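Local coordinates for Exo-beta-1,3-galactanase (Bifidobacterium bifidum, PDB 5FLW), which probably hydrolyses beta-1,3-galactan chains from their ends, as a putative exo-beta-1,3-galactanase of glycoside hydrolase family 43, at residues N41-T53 / H62-A76. Numbering follows the deposited sequence.
Sequences NGNLFQGVCCYTT and HGIVLDVQEDGSALA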
loop_
_atom_site.group_PDB
_atom_site.type_symbol
_atom_site.label_atom_id
_atom_site.label_comp_id
_atom_site.label_asym_id
_atom_site.label_seq_id
_atom_site.Cartn_x
_atom_site.Cartn_y
_atom_site.Cartn_z
ATOM N N ASN A 41 -15.427 12.648 3.416
ATOM C CA ASN A 41 -16.462 13.202 2.562
ATOM C C ASN A 41 -16.456 12.596 1.156
ATOM O O ASN A 41 -16.817 13.273 0.189
ATOM C CB ASN A 41 -16.367 14.728 2.541
ATOM C CG ASN A 41 -16.702 15.358 3.917
ATOM O OD1 ASN A 41 -17.774 15.103 4.487
ATOM N ND2 ASN A 41 -15.773 16.151 4.466
ATOM N N GLY A 42 -16.048 11.320 1.020
ATOM C CA GLY A 42 -16.213 10.621 -0.250
ATOM C C GLY A 42 -14.907 10.360 -0.991
ATOM O O GLY A 42 -13.841 10.297 -0.371
ATOM N N ASN A 43 -14.970 10.230 -2.325
ATOM C CA ASN A 43 -13.874 9.685 -3.125
ATOM C C ASN A 43 -12.864 10.713 -3.642
ATOM O O ASN A 43 -11.836 10.299 -4.199
ATOM C CB ASN A 43 -14.425 8.909 -4.344
ATOM C CG ASN A 43 -14.995 9.832 -5.425
ATOM O OD1 ASN A 43 -15.684 10.800 -5.109
ATOM N ND2 ASN A 43 -14.732 9.528 -6.695
ATOM N N LEU A 44 -13.128 12.020 -3.518
ATOM C CA LEU A 44 -12.183 12.999 -4.055
ATOM C C LEU A 44 -11.056 13.273 -3.045
ATOM O O LEU A 44 -11.158 12.978 -1.848
ATOM C CB LEU A 44 -12.897 14.292 -4.471
ATOM C CG LEU A 44 -14.000 14.092 -5.514
ATOM C CD1 LEU A 44 -14.802 15.393 -5.796
ATOM C CD2 LEU A 44 -13.450 13.482 -6.813
ATOM N N PHE A 45 -9.971 13.864 -3.538
ATOM C CA PHE A 45 -8.807 14.055 -2.686
ATOM C C PHE A 45 -9.098 15.032 -1.546
ATOM O O PHE A 45 -9.491 16.185 -1.790
ATOM C CB PHE A 45 -7.610 14.528 -3.494
ATOM C CG PHE A 45 -6.354 14.562 -2.684
ATOM C CD1 PHE A 45 -5.862 13.385 -2.123
ATOM C CD2 PHE A 45 -5.657 15.762 -2.480
ATOM C CE1 PHE A 45 -4.680 13.414 -1.359
ATOM C CE2 PHE A 45 -4.486 15.795 -1.704
ATOM C CZ PHE A 45 -3.989 14.630 -1.158
ATOM N N GLN A 46 -8.873 14.572 -0.291
ATOM C CA GLN A 46 -9.089 15.368 0.911
ATOM C C GLN A 46 -7.843 15.375 1.796
ATOM O O GLN A 46 -7.924 15.687 2.994
ATOM C CB GLN A 46 -10.326 14.912 1.695
ATOM C CG GLN A 46 -11.593 14.948 0.861
ATOM C CD GLN A 46 -12.611 13.925 1.317
ATOM O OE1 GLN A 46 -13.120 13.989 2.450
ATOM N NE2 GLN A 46 -12.898 12.949 0.451
ATOM N N GLY A 47 -6.691 15.015 1.236
ATOM C CA GLY A 47 -5.459 14.989 2.002
ATOM C C GLY A 47 -5.031 13.575 2.377
ATOM O O GLY A 47 -5.777 12.590 2.234
ATOM N N VAL A 48 -3.786 13.502 2.856
ATOM C CA VAL A 48 -3.191 12.281 3.376
ATOM C C VAL A 48 -3.078 12.438 4.891
ATOM O O VAL A 48 -2.469 13.401 5.382
ATOM C CB VAL A 48 -1.821 11.997 2.744
ATOM C CG1 VAL A 48 -1.184 10.759 3.398
ATOM C CG2 VAL A 48 -1.982 11.784 1.227
ATOM N N CYS A 49 -3.664 11.481 5.613
ATOM C CA CYS A 49 -3.636 11.433 7.072
ATOM C C CYS A 49 -2.470 10.577 7.554
ATOM O O CYS A 49 -2.238 9.484 7.029
ATOM C CB CYS A 49 -4.936 10.800 7.579
ATOM S SG CYS A 49 -6.380 11.835 7.263
ATOM N N CYS A 50 -1.799 11.040 8.614
ATOM C CA CYS A 50 -0.701 10.304 9.229
ATOM C C CYS A 50 -1.091 9.862 10.638
ATOM O O CYS A 50 -1.629 10.665 11.413
ATOM C CB CYS A 50 0.570 11.165 9.290
ATOM S SG CYS A 50 1.975 10.390 10.088
ATOM N N TYR A 51 -0.817 8.584 10.965
ATOM C CA TYR A 51 -0.991 8.052 12.315
ATOM C C TYR A 51 0.256 7.277 12.727
ATOM O O TYR A 51 0.949 6.703 11.881
ATOM C CB TYR A 51 -2.180 7.077 12.410
ATOM C CG TYR A 51 -3.468 7.678 11.909
ATOM C CD1 TYR A 51 -3.810 7.603 10.551
ATOM C CD2 TYR A 51 -4.332 8.366 12.776
ATOM C CE1 TYR A 51 -4.966 8.196 10.063
ATOM C CE2 TYR A 51 -5.487 8.972 12.292
ATOM C CZ TYR A 51 -5.796 8.861 10.941
ATOM O OH TYR A 51 -6.953 9.450 10.484
ATOM N N THR A 52 0.538 7.251 14.029
ATOM C CA THR A 52 1.621 6.424 14.548
ATOM C C THR A 52 1.099 5.391 15.544
ATOM O O THR A 52 0.057 5.577 16.191
ATOM C CB THR A 52 2.730 7.250 15.209
ATOM O OG1 THR A 52 2.143 8.128 16.176
ATOM C CG2 THR A 52 3.493 8.069 14.158
ATOM N N THR A 53 1.856 4.301 15.670
ATOM C CA THR A 53 1.521 3.242 16.614
ATOM C C THR A 53 2.787 2.485 16.978
ATOM O O THR A 53 3.758 2.445 16.213
ATOM C CB THR A 53 0.451 2.279 16.052
ATOM O OG1 THR A 53 -0.081 1.455 17.097
ATOM C CG2 THR A 53 1.035 1.395 14.935
ATOM N N HIS A 62 -1.388 12.382 13.582
ATOM C CA HIS A 62 -0.519 13.520 13.298
ATOM C C HIS A 62 -1.131 14.471 12.262
ATOM O O HIS A 62 -0.414 15.288 11.662
ATOM C CB HIS A 62 0.880 13.041 12.903
ATOM C CG HIS A 62 1.576 12.332 14.014
ATOM N ND1 HIS A 62 2.309 12.998 14.976
ATOM C CD2 HIS A 62 1.520 11.034 14.411
ATOM C CE1 HIS A 62 2.755 12.124 15.865
ATOM N NE2 HIS A 62 2.280 10.926 15.548
ATOM N N GLY A 63 -2.450 14.352 12.029
ATOM C CA GLY A 63 -3.156 15.265 11.158
ATOM C C GLY A 63 -2.906 14.996 9.685
ATOM O O GLY A 63 -2.352 13.971 9.278
ATOM N N ILE A 64 -3.347 15.952 8.875
ATOM C CA ILE A 64 -3.156 15.893 7.428
ATOM C C ILE A 64 -1.734 16.364 7.123
ATOM O O ILE A 64 -1.386 17.518 7.399
ATOM C CB ILE A 64 -4.214 16.746 6.693
ATOM C CG1 ILE A 64 -5.630 16.147 6.908
ATOM C CG2 ILE A 64 -3.906 16.857 5.199
ATOM C CD1 ILE A 64 -6.773 16.977 6.410
ATOM N N VAL A 65 -0.920 15.467 6.545
ATOM C CA VAL A 65 0.486 15.738 6.252
ATOM C C VAL A 65 0.740 16.086 4.778
ATOM O O VAL A 65 1.808 16.630 4.465
ATOM C CB VAL A 65 1.425 14.606 6.763
ATOM C CG1 VAL A 65 1.241 14.414 8.271
ATOM C CG2 VAL A 65 1.185 13.274 6.045
ATOM N N LEU A 66 -0.200 15.786 3.879
ATOM C CA LEU A 66 -0.183 16.288 2.502
ATOM C C LEU A 66 -1.570 16.877 2.259
ATOM O O LEU A 66 -2.570 16.146 2.255
ATOM C CB LEU A 66 0.166 15.199 1.481
ATOM C CG LEU A 66 0.100 15.639 0.009
ATOM C CD1 LEU A 66 1.057 16.777 -0.265
ATOM C CD2 LEU A 66 0.324 14.465 -0.968
ATOM N N ASP A 67 -1.638 18.191 2.119
ATOM C CA ASP A 67 -2.914 18.875 2.017
ATOM C C ASP A 67 -3.491 18.746 0.612
ATOM O O ASP A 67 -2.781 18.489 -0.371
ATOM C CB ASP A 67 -2.735 20.365 2.278
ATOM C CG ASP A 67 -2.520 20.682 3.743
ATOM O OD1 ASP A 67 -3.195 20.057 4.590
ATOM O OD2 ASP A 67 -1.677 21.562 4.045
ATOM N N VAL A 68 -4.810 18.962 0.531
ATOM C CA VAL A 68 -5.414 19.338 -0.737
ATOM C C VAL A 68 -4.679 20.569 -1.270
ATOM O O VAL A 68 -4.373 21.500 -0.515
ATOM C CB VAL A 68 -6.905 19.650 -0.526
ATOM C CG1 VAL A 68 -7.547 20.026 -1.848
ATOM C CG2 VAL A 68 -7.620 18.483 0.112
ATOM N N GLN A 69 -4.374 20.566 -2.568
ATOM C CA GLN A 69 -3.615 21.638 -3.207
ATOM C C GLN A 69 -4.567 22.599 -3.938
ATOM O O GLN A 69 -5.787 22.409 -3.957
ATOM C CB GLN A 69 -2.522 21.023 -4.105
ATOM C CG GLN A 69 -1.548 20.068 -3.333
ATOM C CD GLN A 69 -0.692 20.806 -2.284
ATOM O OE1 GLN A 69 -0.129 21.871 -2.578
ATOM N NE2 GLN A 69 -0.609 20.263 -1.064
ATOM N N GLU A 70 -4.008 23.631 -4.572
ATOM C CA GLU A 70 -4.859 24.660 -5.151
ATOM C C GLU A 70 -5.478 24.187 -6.467
ATOM O O GLU A 70 -4.977 23.276 -7.142
ATOM C CB GLU A 70 -4.083 25.965 -5.341
ATOM C CG GLU A 70 -3.396 26.138 -6.692
ATOM C CD GLU A 70 -2.151 25.262 -6.898
ATOM O OE1 GLU A 70 -1.663 24.625 -5.925
ATOM O OE2 GLU A 70 -1.637 25.232 -8.050
ATOM N N ASP A 71 -6.598 24.824 -6.810
ATOM C CA ASP A 71 -7.273 24.553 -8.067
ATOM C C ASP A 71 -6.296 24.707 -9.228
ATOM O O ASP A 71 -5.489 25.641 -9.266
ATOM C CB ASP A 71 -8.432 25.537 -8.248
ATOM C CG ASP A 71 -9.605 25.256 -7.299
ATOM O OD1 ASP A 71 -9.627 24.205 -6.614
ATOM O OD2 ASP A 71 -10.549 26.072 -7.256
ATOM N N GLY A 72 -6.381 23.781 -10.188
ATOM C CA GLY A 72 -5.478 23.745 -11.322
ATOM C C GLY A 72 -4.284 22.817 -11.153
ATOM O O GLY A 72 -3.571 22.563 -12.145
ATOM N N SER A 73 -4.040 22.309 -9.938
ATOM C CA SER A 73 -2.994 21.319 -9.696
ATOM C C SER A 73 -3.581 19.910 -9.714
ATOM O O SER A 73 -4.801 19.703 -9.630
ATOM C CB SER A 73 -2.290 21.552 -8.349
ATOM O OG SER A 73 -3.092 21.170 -7.240
ATOM N N ALA A 74 -2.672 18.925 -9.786
ATOM C CA ALA A 74 -3.092 17.527 -9.874
ATOM C C ALA A 74 -3.635 16.974 -8.554
ATOM O O ALA A 74 -4.157 15.850 -8.539
ATOM C CB ALA A 74 -1.946 16.660 -10.389
ATOM N N LEU A 75 -3.536 17.725 -7.457
ATOM C CA LEU A 75 -4.103 17.323 -6.172
ATOM C C LEU A 75 -5.091 18.361 -5.642
ATOM O O LEU A 75 -5.239 18.524 -4.421
ATOM C CB LEU A 75 -3.008 17.015 -5.148
ATOM C CG LEU A 75 -2.185 15.730 -5.397
ATOM C CD1 LEU A 75 -1.019 15.594 -4.415
ATOM C CD2 LEU A 75 -3.075 14.477 -5.391
ATOM N N ALA A 76 -5.769 19.072 -6.553
ATOM C CA ALA A 76 -6.856 19.975 -6.190
ATOM C C ALA A 76 -8.064 19.175 -5.674
ATOM O O ALA A 76 -8.132 17.941 -5.787
ATOM C CB ALA A 76 -7.248 20.857 -7.387
HETATM O O HOH W 1 -4.304 11.756 10.912
#
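F45 and L75 make the tight end of this contact: L75 CD2 sits almost squarely over one face of the phenyl ring, a CH-pi contact 4.1 Å from the centroid and 8° off the ring normal. The backbone N of G47 lies over the opposite face, so the ring is sandwiched, while the carbonyl oxygen of D67 meets its edge in plane, 3.5 Å from F45 CE2. With CG anti to the backbone N (chi1 -172°), F45 reaches across to the 66-68 and 75 backbone, and I99 of strand 95-102 touches it from the next sheet. With an alanine here, L75 CD2 would probably lose the ring face it packs on, and a gap is likely to open between G47 and the 67-75 loop. Further along, V48 and L66 pack through their CB atoms, 4.0 Å apart, and C50 CB presses closely on V65 CG1. The solvent side is looser. On the face opposite V48 and L66, exposed I64 rests lightly on C49 SG and G47. At the hairpin end away from F45, partly exposed H62 meets T52 by its imidazole edge, NE2 hydrogen-bonded to T52 OG1 at 2.9 Å. A water also donates to C50 O. Four backbone bonds join the strands: V48 N to L66 O, V65 N nearly head-on to V48 O, C50 N to G63 O, and H62 N to C50 O, the straightest (171°). The register slips by one between V48-L66 and C49-I64, a beta bulge in the antiparallel hairpin of strands 48-53 and 60-66, the third and outermost strands of a four-stranded antiparallel sheet that forms one blade of the five-bladed beta-propeller characteristic of GH43 enzymes.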